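Quinoline 2-oxidoreductase large subunit (PDB 1T3Q) carries the molybdenum and molybdopterin cytosine dinucleotide cofactor of quinoline 2-oxidoreductase, a molybdenum hydroxylase of the xanthine dehydrogenase family. Local coordinates at residues B[454-459]-B[643-648]; B[655-660]-B[718-723]; B[377-382]-B[746-751]. All blocks are in the same frame, centred on the assembly; numbering follows the deposited sequence.

Interaction 1. Residues B[454-459]-B[643-648]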
ATOM      1  N   LYS B 454     -50.733  32.081   1.260  1.00 28.69           N
ATOM      2  CA  LYS B 454     -49.616  31.288   1.766  1.00 27.63           C
ATOM      3  C   LYS B 454     -49.872  30.901   3.218  1.00 26.98           C
ATOM      4  O   LYS B 454     -50.272  31.735   4.031  1.00 26.70           O
ATOM      5  CB  LYS B 454     -48.316  32.091   1.686  1.00 29.15           C
ATOM      6  CG  LYS B 454     -47.947  32.582   0.292  1.00 29.92           C
ATOM      7  CD  LYS B 454     -47.503  31.443  -0.606  1.00 31.61           C
ATOM      8  CE  LYS B 454     -46.943  31.975  -1.918  1.00 33.11           C
ATOM      9  NZ  LYS B 454     -46.358  30.886  -2.742  1.00 35.50           N
ATOM     10  N   TYR B 455     -49.641  29.634   3.540  1.00 26.19           N
ATOM     11  CA  TYR B 455     -49.833  29.140   4.899  1.00 24.96           C
ATOM     12  C   TYR B 455     -48.466  29.065   5.577  1.00 24.28           C
ATOM     13  O   TYR B 455     -47.640  28.224   5.228  1.00 24.60           O
ATOM     14  CB  TYR B 455     -50.469  27.750   4.864  1.00 25.39           C
ATOM     15  CG  TYR B 455     -51.829  27.699   4.198  1.00 27.74           C
ATOM     16  CD1 TYR B 455     -52.243  26.559   3.511  1.00 27.56           C
ATOM     17  CD2 TYR B 455     -52.712  28.776   4.279  1.00 29.12           C
ATOM     18  CE1 TYR B 455     -53.506  26.492   2.920  1.00 30.41           C
ATOM     19  CE2 TYR B 455     -53.973  28.720   3.696  1.00 30.52           C
ATOM     20  CZ  TYR B 455     -54.365  27.575   3.018  1.00 31.67           C
ATOM     21  OH  TYR B 455     -55.615  27.518   2.445  1.00 35.17           O
ATOM     22  N   LEU B 456     -48.222  29.947   6.540  1.00 23.64           N
ATOM     23  CA  LEU B 456     -46.943  29.962   7.235  1.00 24.03           C
ATOM     24  C   LEU B 456     -47.093  29.235   8.565  1.00 23.03           C
ATOM     25  O   LEU B 456     -48.103  29.389   9.249  1.00 22.73           O
ATOM     26  CB  LEU B 456     -46.497  31.408   7.467  1.00 26.90           C
ATOM     27  CG  LEU B 456     -44.992  31.669   7.547  1.00 31.22           C
ATOM     28  CD1 LEU B 456     -44.340  31.347   6.203  1.00 31.92           C
ATOM     29  CD2 LEU B 456     -44.755  33.129   7.913  1.00 30.65           C
ATOM     30  N   GLY B 457     -46.092  28.440   8.927  1.00 22.21           N
ATOM     31  CA  GLY B 457     -46.164  27.702  10.175  1.00 20.84           C
ATOM     32  C   GLY B 457     -44.836  27.608  10.902  1.00 20.86           C
ATOM     33  O   GLY B 457     -43.782  27.504  10.279  1.00 21.50           O
ATOM     34  N   LEU B 458     -44.898  27.660  12.229  1.00 19.10           N
ATOM     35  CA  LEU B 458     -43.718  27.564  13.070  1.00 19.17           C
ATOM     36  C   LEU B 458     -43.750  26.216  13.769  1.00 19.27           C
ATOM     37  O   LEU B 458     -44.779  25.827  14.317  1.00 18.92           O
ATOM     38  CB  LEU B 458     -43.725  28.673  14.127  1.00 19.54           C
ATOM     39  CG  LEU B 458     -42.651  28.554  15.215  1.00 19.70           C
ATOM     40  CD1 LEU B 458     -41.272  28.739  14.604  1.00 21.09           C
ATOM     41  CD2 LEU B 458     -42.895  29.604  16.294  1.00 21.32           C
ATOM     42  N   GLY B 459     -42.627  25.509  13.747  1.00 19.08           N
ATOM     43  CA  GLY B 459     -42.558  24.215  14.398  1.00 19.69           C
ATOM     44  C   GLY B 459     -41.435  24.205  15.412  1.00 19.70           C
ATOM     45  O   GLY B 459     -40.346  24.711  15.138  1.00 19.42           O
ATOM     46  N   ALA B 643     -36.149  24.962  15.555  1.00 18.54           N
ATOM     47  CA  ALA B 643     -37.400  25.618  15.200  1.00 18.62           C
ATOM     48  C   ALA B 643     -37.331  25.842  13.701  1.00 19.80           C
ATOM     49  O   ALA B 643     -36.310  26.294  13.176  1.00 19.29           O
ATOM     50  CB  ALA B 643     -37.549  26.946  15.930  1.00 19.19           C
ATOM     51  N   ALA B 644     -38.410  25.502  13.010  1.00 18.60           N
ATOM     52  CA  ALA B 644     -38.461  25.660  11.572  1.00 19.08           C
ATOM     53  C   ALA B 644     -39.693  26.450  11.181  1.00 19.08           C
ATOM     54  O   ALA B 644     -40.740  26.355  11.823  1.00 19.90           O
ATOM     55  CB  ALA B 644     -38.486  24.292  10.892  1.00 16.48           C
ATOM     56  N   ILE B 645     -39.549  27.252  10.135  1.00 18.61           N
ATOM     57  CA  ILE B 645     -40.661  28.025   9.616  1.00 18.61           C
ATOM     58  C   ILE B 645     -40.849  27.541   8.187  1.00 19.17           C
ATOM     59  O   ILE B 645     -39.901  27.523   7.402  1.00 20.44           O
ATOM     60  CB  ILE B 645     -40.367  29.538   9.615  1.00 19.03           C
ATOM     61  CG1 ILE B 645     -40.305  30.051  11.059  1.00 20.60           C
ATOM     62  CG2 ILE B 645     -41.455  30.272   8.840  1.00 19.31           C
ATOM     63  CD1 ILE B 645     -40.011  31.539  11.183  1.00 22.23           C
ATOM     64  N   VAL B 646     -42.066  27.116   7.867  1.00 20.05           N
ATOM     65  CA  VAL B 646     -42.371  26.623   6.534  1.00 20.43           C
ATOM     66  C   VAL B 646     -43.485  27.449   5.921  1.00 22.08           C
ATOM     67  O   VAL B 646     -44.335  27.994   6.628  1.00 21.20           O
ATOM     68  CB  VAL B 646     -42.827  25.138   6.544  1.00 20.17           C
ATOM     69  CG1 VAL B 646     -41.756  24.262   7.172  1.00 21.62           C
ATOM     70  CG2 VAL B 646     -44.146  25.001   7.280  1.00 22.92           C
ATOM     71  N   GLU B 647     -43.461  27.550   4.599  1.00 22.25           N
ATOM     72  CA  GLU B 647     -44.480  28.287   3.870  1.00 23.27           C
ATOM     73  C   GLU B 647     -45.104  27.330   2.869  1.00 22.37           C
ATOM     74  O   GLU B 647     -44.400  26.723   2.064  1.00 22.09           O
ATOM     75  CB  GLU B 647     -43.865  29.473   3.122  1.00 25.67           C
ATOM     76  CG  GLU B 647     -44.844  30.150   2.171  1.00 30.37           C
ATOM     77  CD  GLU B 647     -44.173  31.172   1.271  1.00 34.55           C
ATOM     78  OE1 GLU B 647     -43.865  32.281   1.751  1.00 36.87           O
ATOM     79  OE2 GLU B 647     -43.945  30.856   0.083  1.00 37.14           O
ATOM     80  N   ILE B 648     -46.423  27.193   2.931  1.00 22.46           N
ATOM     81  CA  ILE B 648     -47.145  26.312   2.028  1.00 22.76           C
ATOM     82  C   ILE B 648     -48.047  27.141   1.117  1.00 23.45           C
ATOM     83  O   ILE B 648     -48.813  27.973   1.593  1.00 23.39           O
ATOM     84  CB  ILE B 648     -48.030  25.323   2.810  1.00 21.63           C
ATOM     85  CG1 ILE B 648     -47.166  24.470   3.741  1.00 23.46           C
ATOM     86  CG2 ILE B 648     -48.809  24.448   1.843  1.00 22.71           C
ATOM     87  CD1 ILE B 648     -47.972  23.588   4.676  1.00 22.39           C
TER
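The phenol ring of Y455 meets its cross-strand neighbour obliquely, Y455 CG lying 4.0 Å from I648 O, while H763 packs against the same ring edge-to-face. The carboxylate of E647 lies beside the chain of K454: the bend at chi2 (-71°) lays K454 CD 3.7 Å from E647 OE2, and the ammonium ends in a long salt bridge to that oxygen. Each charge has a stronger mate elsewhere, D649 for K454 and R656 for E647. The two strands run antiparallel, in register from Y455–I648 to G459–A644. Six backbone hydrogen bonds join the Y455–I648, G457–V646 and G459–A644 pairs, the straightest from Y455 N to I648 O (2.7 Å, 178°); CA-H...O contacts fill in between, such as I645 CA to G457 O at 3.2 Å. On the face of L456, L458, I645 and E647, the branch L456 CD1 slants over E647 CB (3.6 Å), L456 CG meets I645 CG2, and L458 CD1 lies 3.9 Å from I645 CG1. On the reverse face G457 and G459 bring no side chains, and V646 CG2 reaches to 3.9 Å from G457 O. Strand 454-467 edges this mixed sheet within the chain, and strand 655-665 borders 636-649 on its other side. Helix 439-450 packs on L456, L458 and I645 through F442, whereas helix 744-761 receives Y455, A644, V646 and I648.

Interaction 2. Residues B[655-660]-B[718-723]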
ATOM      1  N   THR B 655     -44.257  23.362  -0.699  1.00 26.94           N
ATOM      2  CA  THR B 655     -43.767  23.658   0.638  1.00 26.79           C
ATOM      3  C   THR B 655     -42.310  24.097   0.624  1.00 25.80           C
ATOM      4  O   THR B 655     -41.459  23.484  -0.023  1.00 26.06           O
ATOM      5  CB  THR B 655     -43.924  22.440   1.561  1.00 28.83           C
ATOM      6  OG1 THR B 655     -45.298  22.030   1.567  1.00 29.17           O
ATOM      7  CG2 THR B 655     -43.509  22.792   2.981  1.00 28.70           C
ATOM      8  N   ARG B 656     -42.033  25.166   1.357  1.00 24.24           N
ATOM      9  CA  ARG B 656     -40.692  25.718   1.425  1.00 24.44           C
ATOM     10  C   ARG B 656     -40.290  25.983   2.873  1.00 23.19           C
ATOM     11  O   ARG B 656     -41.054  26.571   3.636  1.00 20.83           O
ATOM     12  CB  ARG B 656     -40.660  27.020   0.607  1.00 28.09           C
ATOM     13  CG  ARG B 656     -39.341  27.770   0.598  1.00 34.45           C
ATOM     14  CD  ARG B 656     -39.301  28.800  -0.538  1.00 38.34           C
ATOM     15  NE  ARG B 656     -39.145  30.174  -0.058  1.00 42.24           N
ATOM     16  CZ  ARG B 656     -40.153  31.005   0.188  1.00 42.98           C
ATOM     17  NH1 ARG B 656     -39.910  32.233   0.625  1.00 46.34           N
ATOM     18  NH2 ARG B 656     -41.403  30.616  -0.014  1.00 46.18           N
ATOM     19  N   VAL B 657     -39.106  25.517   3.258  1.00 21.97           N
ATOM     20  CA  VAL B 657     -38.609  25.761   4.605  1.00 21.72           C
ATOM     21  C   VAL B 657     -37.865  27.076   4.452  1.00 21.75           C
ATOM     22  O   VAL B 657     -36.773  27.109   3.887  1.00 21.71           O
ATOM     23  CB  VAL B 657     -37.610  24.681   5.061  1.00 21.82           C
ATOM     24  CG1 VAL B 657     -37.172  24.960   6.489  1.00 20.16           C
ATOM     25  CG2 VAL B 657     -38.243  23.300   4.948  1.00 19.53           C
ATOM     26  N   THR B 658     -38.462  28.154   4.945  1.00 21.03           N
ATOM     27  CA  THR B 658     -37.868  29.474   4.817  1.00 22.34           C
ATOM     28  C   THR B 658     -36.863  29.846   5.894  1.00 22.79           C
ATOM     29  O   THR B 658     -35.976  30.660   5.653  1.00 19.00           O
ATOM     30  CB  THR B 658     -38.953  30.561   4.798  1.00 22.96           C
ATOM     31  OG1 THR B 658     -39.651  30.561   6.049  1.00 24.05           O
ATOM     32  CG2 THR B 658     -39.937  30.302   3.674  1.00 23.87           C
ATOM     33  N   ASP B 659     -37.009  29.262   7.081  1.00 19.95           N
ATOM     34  CA  ASP B 659     -36.115  29.564   8.187  1.00 19.93           C
ATOM     35  C   ASP B 659     -35.836  28.333   9.038  1.00 19.07           C
ATOM     36  O   ASP B 659     -36.661  27.430   9.136  1.00 20.74           O
ATOM     37  CB  ASP B 659     -36.735  30.628   9.096  1.00 20.01           C
ATOM     38  CG  ASP B 659     -37.068  31.908   8.362  1.00 24.07           C
ATOM     39  OD1 ASP B 659     -36.206  32.809   8.313  1.00 26.90           O
ATOM     40  OD2 ASP B 659     -38.193  32.010   7.836  1.00 24.46           O
ATOM     41  N   PHE B 660     -34.664  28.313   9.654  1.00 18.59           N
ATOM     42  CA  PHE B 660     -34.298  27.220  10.539  1.00 19.51           C
ATOM     43  C   PHE B 660     -33.406  27.781  11.631  1.00 19.39           C
ATOM     44  O   PHE B 660     -32.433  28.493  11.362  1.00 20.26           O
ATOM     45  CB  PHE B 660     -33.592  26.099   9.774  1.00 19.36           C
ATOM     46  CG  PHE B 660     -34.154  24.736  10.068  1.00 19.79           C
ATOM     47  CD1 PHE B 660     -33.987  24.153  11.321  1.00 22.00           C
ATOM     48  CD2 PHE B 660     -34.898  24.057   9.109  1.00 21.61           C
ATOM     49  CE1 PHE B 660     -34.561  22.915  11.617  1.00 20.94           C
ATOM     50  CE2 PHE B 660     -35.474  22.818   9.394  1.00 21.95           C
ATOM     51  CZ  PHE B 660     -35.306  22.247  10.650  1.00 20.66           C
ATOM     52  N   ASP B 718     -33.582  23.696  -1.500  1.00 18.01           N
ATOM     53  CA  ASP B 718     -34.450  23.130  -0.471  1.00 19.16           C
ATOM     54  C   ASP B 718     -34.046  23.517   0.937  1.00 18.56           C
ATOM     55  O   ASP B 718     -34.879  23.529   1.841  1.00 20.01           O
ATOM     56  CB  ASP B 718     -34.452  21.604  -0.564  1.00 19.03           C
ATOM     57  CG  ASP B 718     -35.041  21.102  -1.859  1.00 19.08           C
ATOM     58  OD1 ASP B 718     -36.230  21.382  -2.114  1.00 20.88           O
ATOM     59  OD2 ASP B 718     -34.317  20.431  -2.619  1.00 20.04           O
ATOM     60  N   VAL B 719     -32.768  23.829   1.128  1.00 19.38           N
ATOM     61  CA  VAL B 719     -32.263  24.179   2.449  1.00 18.12           C
ATOM     62  C   VAL B 719     -31.994  25.671   2.560  1.00 19.51           C
ATOM     63  O   VAL B 719     -31.246  26.241   1.761  1.00 20.77           O
ATOM     64  CB  VAL B 719     -30.959  23.404   2.759  1.00 18.46           C
ATOM     65  CG1 VAL B 719     -30.624  23.507   4.246  1.00 16.21           C
ATOM     66  CG2 VAL B 719     -31.109  21.945   2.338  1.00 15.68           C
ATOM     67  N   PRO B 720     -32.601  26.327   3.561  1.00 20.07           N
ATOM     68  CA  PRO B 720     -32.412  27.767   3.760  1.00 19.25           C
ATOM     69  C   PRO B 720     -31.125  28.023   4.522  1.00 18.85           C
ATOM     70  O   PRO B 720     -30.424  27.083   4.908  1.00 17.06           O
ATOM     71  CB  PRO B 720     -33.626  28.147   4.592  1.00 20.00           C
ATOM     72  CG  PRO B 720     -33.731  26.949   5.523  1.00 19.56           C
ATOM     73  CD  PRO B 720     -33.531  25.775   4.567  1.00 18.74           C
ATOM     74  N   ASP B 721     -30.792  29.292   4.726  1.00 18.30           N
ATOM     75  CA  ASP B 721     -29.619  29.598   5.526  1.00 18.96           C
ATOM     76  C   ASP B 721     -30.103  29.242   6.929  1.00 18.09           C
ATOM     77  O   ASP B 721     -31.288  29.380   7.233  1.00 17.40           O
ATOM     78  CB  ASP B 721     -29.244  31.076   5.420  1.00 19.04           C
ATOM     79  CG  ASP B 721     -28.670  31.424   4.057  1.00 21.71           C
ATOM     80  OD1 ASP B 721     -27.753  30.709   3.602  1.00 19.48           O
ATOM     81  OD2 ASP B 721     -29.130  32.405   3.439  1.00 26.55           O
ATOM     82  N   ILE B 722     -29.190  28.774   7.768  1.00 18.01           N
ATOM     83  CA  ILE B 722     -29.524  28.331   9.114  1.00 18.13           C
ATOM     84  C   ILE B 722     -28.845  29.149  10.208  1.00 19.91           C
ATOM     85  O   ILE B 722     -27.652  29.445  10.117  1.00 20.83           O
ATOM     86  CB  ILE B 722     -29.113  26.841   9.261  1.00 18.14           C
ATOM     87  CG1 ILE B 722     -29.903  26.002   8.253  1.00 13.31           C
ATOM     88  CG2 ILE B 722     -29.328  26.357  10.690  1.00 17.32           C
ATOM     89  CD1 ILE B 722     -29.229  24.684   7.883  1.00 19.26           C
ATOM     90  N   ARG B 723     -29.605  29.513  11.240  1.00 20.70           N
ATOM     91  CA  ARG B 723     -29.045  30.272  12.355  1.00 20.99           C
ATOM     92  C   ARG B 723     -28.798  29.323  13.525  1.00 21.27           C
ATOM     93  O   ARG B 723     -29.689  28.575  13.937  1.00 20.97           O
ATOM     94  CB  ARG B 723     -29.983  31.407  12.779  1.00 24.56           C
ATOM     95  CG  ARG B 723     -29.333  32.410  13.740  1.00 30.90           C
ATOM     96  CD  ARG B 723     -29.944  33.805  13.596  1.00 35.26           C
ATOM     97  NE  ARG B 723     -30.861  34.167  14.677  1.00 40.47           N
ATOM     98  CZ  ARG B 723     -30.482  34.505  15.908  1.00 41.86           C
ATOM     99  NH1 ARG B 723     -31.389  34.824  16.822  1.00 43.76           N
ATOM    100  NH2 ARG B 723     -29.200  34.521  16.230  1.00 43.36           N
TER
HETATM  101  O   HOH W   1     -37.490  23.797   1.408  1.00 22.57           O
HETATM  102  O   HOH W   2     -32.985  30.636   8.840  1.00 20.13           O
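P720 is the bump of this contact, its ring set into a shallow hollow formed by the backbone of V657 and T658 and the side chain of V657. V657 O faces the ring carbons CB, CG and CD of P720, nearest to CB at 3.4 Å, and T658 O lies 3.6 Å from P720 CB. The ring's outer corner, CG, meets V657 CG1 at 4.1 Å, a branch that stands anti to the backbone N (chi1 -178°) and slants against the proline. P720 CG also nears F660 CB, which in turn touches I722 CG1 at 4.0 Å. Here the backbones join: R723 N gives a nearly straight hydrogen bond to F660 O (3.0 Å, 172°). Elsewhere water bridges the gap. One molecule accepts from V657 N and donates to D718 O; a second does the same between F660 N and D721 O, 2.7 Å from the latter. T658 and D659 together face I645 as a classic beta bulge, and T658 OG1 donates to D659 OD2 on the anti side but tilted out of the carboxylate plane, R445 holding both groups. The proline-bearing approach to strand 722-726 also meets other subunits: D721 forms salt bridges to R134 and R130 of the small subunit, and D718 is bonded to T715 and bridged to R186 of the medium subunit. Strand 722-726 runs parallel to 655-665 at the edge of the sheet; helix 672-692 packs on V657, F660 and I722, the F660 ring reaches on to helix 744-761, and strand 636-649 flanks 655-665 on its other side.

Interaction 3. Residues B[377-382]-B[746-751]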
ATOM      1  N   ALA B 377     -38.534   9.062  14.809  1.00 16.63           N
ATOM      2  CA  ALA B 377     -39.986   8.899  14.699  1.00 15.24           C
ATOM      3  C   ALA B 377     -40.754   9.395  15.918  1.00 16.57           C
ATOM      4  O   ALA B 377     -41.710  10.166  15.785  1.00 17.66           O
ATOM      5  CB  ALA B 377     -40.335   7.436  14.429  1.00 16.35           C
ATOM      6  N   GLY B 378     -40.340   8.949  17.098  1.00 16.29           N
ATOM      7  CA  GLY B 378     -41.011   9.356  18.326  1.00 17.38           C
ATOM      8  C   GLY B 378     -40.868  10.842  18.602  1.00 17.45           C
ATOM      9  O   GLY B 378     -41.769  11.465  19.159  1.00 18.94           O
ATOM     10  N   GLN B 379     -39.727  11.407  18.229  1.00 17.47           N
ATOM     11  CA  GLN B 379     -39.486  12.835  18.421  1.00 16.28           C
ATOM     12  C   GLN B 379     -40.521  13.596  17.592  1.00 16.81           C
ATOM     13  O   GLN B 379     -41.145  14.540  18.074  1.00 17.02           O
ATOM     14  CB  GLN B 379     -38.065  13.193  17.965  1.00 17.48           C
ATOM     15  CG  GLN B 379     -37.650  14.655  18.196  1.00 15.89           C
ATOM     16  CD  GLN B 379     -37.412  14.989  19.660  1.00 19.22           C
ATOM     17  OE1 GLN B 379     -37.136  14.108  20.478  1.00 18.93           O
ATOM     18  NE2 GLN B 379     -37.492  16.273  19.994  1.00 17.50           N
ATOM     19  N   ILE B 380     -40.706  13.179  16.339  1.00 15.88           N
ATOM     20  CA  ILE B 380     -41.691  13.810  15.465  1.00 16.85           C
ATOM     21  C   ILE B 380     -43.086  13.744  16.086  1.00 17.48           C
ATOM     22  O   ILE B 380     -43.780  14.751  16.205  1.00 16.78           O
ATOM     23  CB  ILE B 380     -41.756  13.112  14.072  1.00 17.16           C
ATOM     24  CG1 ILE B 380     -40.500  13.434  13.262  1.00 15.67           C
ATOM     25  CG2 ILE B 380     -43.007  13.565  13.310  1.00 17.78           C
ATOM     26  CD1 ILE B 380     -40.391  12.640  11.971  1.00 17.65           C
ATOM     27  N   ALA B 381     -43.488  12.540  16.480  1.00 16.84           N
ATOM     28  CA  ALA B 381     -44.803  12.322  17.065  1.00 18.10           C
ATOM     29  C   ALA B 381     -45.058  13.110  18.350  1.00 17.31           C
ATOM     30  O   ALA B 381     -46.074  13.797  18.467  1.00 17.74           O
ATOM     31  CB  ALA B 381     -45.006  10.827  17.322  1.00 16.58           C
ATOM     32  N   ARG B 382     -44.138  13.020  19.304  1.00 17.82           N
ATOM     33  CA  ARG B 382     -44.311  13.718  20.579  1.00 18.42           C
ATOM     34  C   ARG B 382     -44.294  15.238  20.440  1.00 17.36           C
ATOM     35  O   ARG B 382     -45.176  15.918  20.950  1.00 17.66           O
ATOM     36  CB  ARG B 382     -43.231  13.293  21.579  1.00 17.85           C
ATOM     37  CG  ARG B 382     -43.505  13.758  23.010  1.00 19.70           C
ATOM     38  CD  ARG B 382     -42.264  13.652  23.877  1.00 22.81           C
ATOM     39  NE  ARG B 382     -41.155  14.380  23.274  1.00 26.85           N
ATOM     40  CZ  ARG B 382     -40.094  13.804  22.723  1.00 26.50           C
ATOM     41  NH1 ARG B 382     -39.143  14.553  22.185  1.00 27.21           N
ATOM     42  NH2 ARG B 382     -39.971  12.483  22.732  1.00 26.01           N
ATOM     43  N   MET B 746     -30.733  15.216  13.057  1.00 17.42           N
ATOM     44  CA  MET B 746     -31.617  14.225  12.443  1.00 18.20           C
ATOM     45  C   MET B 746     -32.543  13.580  13.462  1.00 19.60           C
ATOM     46  O   MET B 746     -33.449  12.822  13.111  1.00 17.86           O
ATOM     47  CB  MET B 746     -30.815  13.153  11.697  1.00 18.93           C
ATOM     48  CG  MET B 746     -30.726  13.411  10.187  1.00 18.81           C
ATOM     49  SD  MET B 746     -32.361  13.553   9.389  1.00 17.88           S
ATOM     50  CE  MET B 746     -32.859  11.818   9.367  1.00 21.71           C
ATOM     51  N   ILE B 747     -32.316  13.880  14.731  1.00 19.15           N
ATOM     52  CA  ILE B 747     -33.188  13.355  15.770  1.00 19.66           C
ATOM     53  C   ILE B 747     -34.313  14.369  15.944  1.00 18.88           C
ATOM     54  O   ILE B 747     -35.488  14.020  15.947  1.00 19.92           O
ATOM     55  CB  ILE B 747     -32.459  13.228  17.134  1.00 19.17           C
ATOM     56  CG1 ILE B 747     -31.430  12.098  17.085  1.00 18.68           C
ATOM     57  CG2 ILE B 747     -33.472  12.996  18.252  1.00 20.68           C
ATOM     58  CD1 ILE B 747     -30.575  12.013  18.329  1.00 19.28           C
ATOM     59  N   SER B 748     -33.920  15.636  16.042  1.00 18.65           N
ATOM     60  CA  SER B 748     -34.841  16.737  16.300  1.00 17.24           C
ATOM     61  C   SER B 748     -35.347  17.605  15.144  1.00 17.15           C
ATOM     62  O   SER B 748     -36.524  17.950  15.108  1.00 15.88           O
ATOM     63  CB  SER B 748     -34.207  17.634  17.371  1.00 18.39           C
ATOM     64  OG  SER B 748     -34.963  18.807  17.607  1.00 18.86           O
ATOM     65  N   ALA B 749     -34.481  17.979  14.209  1.00 18.12           N
ATOM     66  CA  ALA B 749     -34.935  18.827  13.109  1.00 17.88           C
ATOM     67  C   ALA B 749     -36.141  18.267  12.336  1.00 15.25           C
ATOM     68  O   ALA B 749     -37.010  19.023  11.909  1.00 13.81           O
ATOM     69  CB  ALA B 749     -33.775  19.123  12.149  1.00 18.33           C
ATOM     70  N   PRO B 750     -36.219  16.941  12.143  1.00 16.03           N
ATOM     71  CA  PRO B 750     -37.391  16.466  11.400  1.00 16.52           C
ATOM     72  C   PRO B 750     -38.683  16.820  12.135  1.00 16.62           C
ATOM     73  O   PRO B 750     -39.699  17.142  11.518  1.00 16.67           O
ATOM     74  CB  PRO B 750     -37.167  14.958  11.324  1.00 17.32           C
ATOM     75  CG  PRO B 750     -35.658  14.835  11.350  1.00 15.40           C
ATOM     76  CD  PRO B 750     -35.284  15.837  12.419  1.00 15.15           C
ATOM     77  N   ALA B 751     -38.639  16.752  13.463  1.00 16.86           N
ATOM     78  CA  ALA B 751     -39.804  17.061  14.275  1.00 16.66           C
ATOM     79  C   ALA B 751     -40.202  18.521  14.092  1.00 17.63           C
ATOM     80  O   ALA B 751     -41.381  18.844  14.013  1.00 17.08           O
ATOM     81  CB  ALA B 751     -39.509  16.766  15.748  1.00 17.46           C
TER
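S748 OG is gripped by S461 OG and H642 ND1, and S461 OG is shared with Q379 NE2, so strand 454-467 ties together two residues that touch directly, Q379 CG lying 4.0 Å from S748 CA. The Q379 amide is held at both ends: NE2 also bonds V462 O, and OE1 takes R382 NH1 (2.7 Å), which arrives above the carbonyl plane although OE1 lies in the guanidinium plane. A chi1 of -176° swings Q379 CG away from its own backbone N to within 3.2 Å of I747 O, a buried carbonyl without a polar partner in the model. Helix 744-761 is kinked here, the N atoms of P750 and A751 lacking bonds to the preceding turn. Segments 377-382 and 746-751 cross at -33°, axes 8.0 Å apart, and both helices start within a few residues of the molybdenum pocket, after R371 and E743. The methyl of A751 allows a close approach, its CB 3.7 Å from I380 CA. With an alanine in place of Q379, R382 NH1, V462 O and S461 OG would probably lose an amide partner, and a gap would be likely beside I747 O. I380 CD1 meets P750 CB at 4.0 Å, the two side chains nearly perpendicular.

Along the chain, interaction 3 opens first and closes last, enclosing interactions 1 and 2, which follow in series. Interactions 1 and 2 lie 10 Å apart between centres in one four-strand mixed sheet, ordered 454-467, 636-649, 655-665, 722-726. Their middle strands are neighbours, joined by the E647 OE2 to R656 NH2 salt bridge (2.6 Å). Interaction 3 is about 16 and 17 Å from them by centres. Its helix 744-761 lies against the sheet, with F660 CZ of interaction 2 at 3.8 Å from A749 CB. This helix thus touches both the sheet and helix 375-393, the side chain of I747 about 9 Å from the molybdenum ion, while segment 718-723, leading into the edge strand, meets the small and medium subunits.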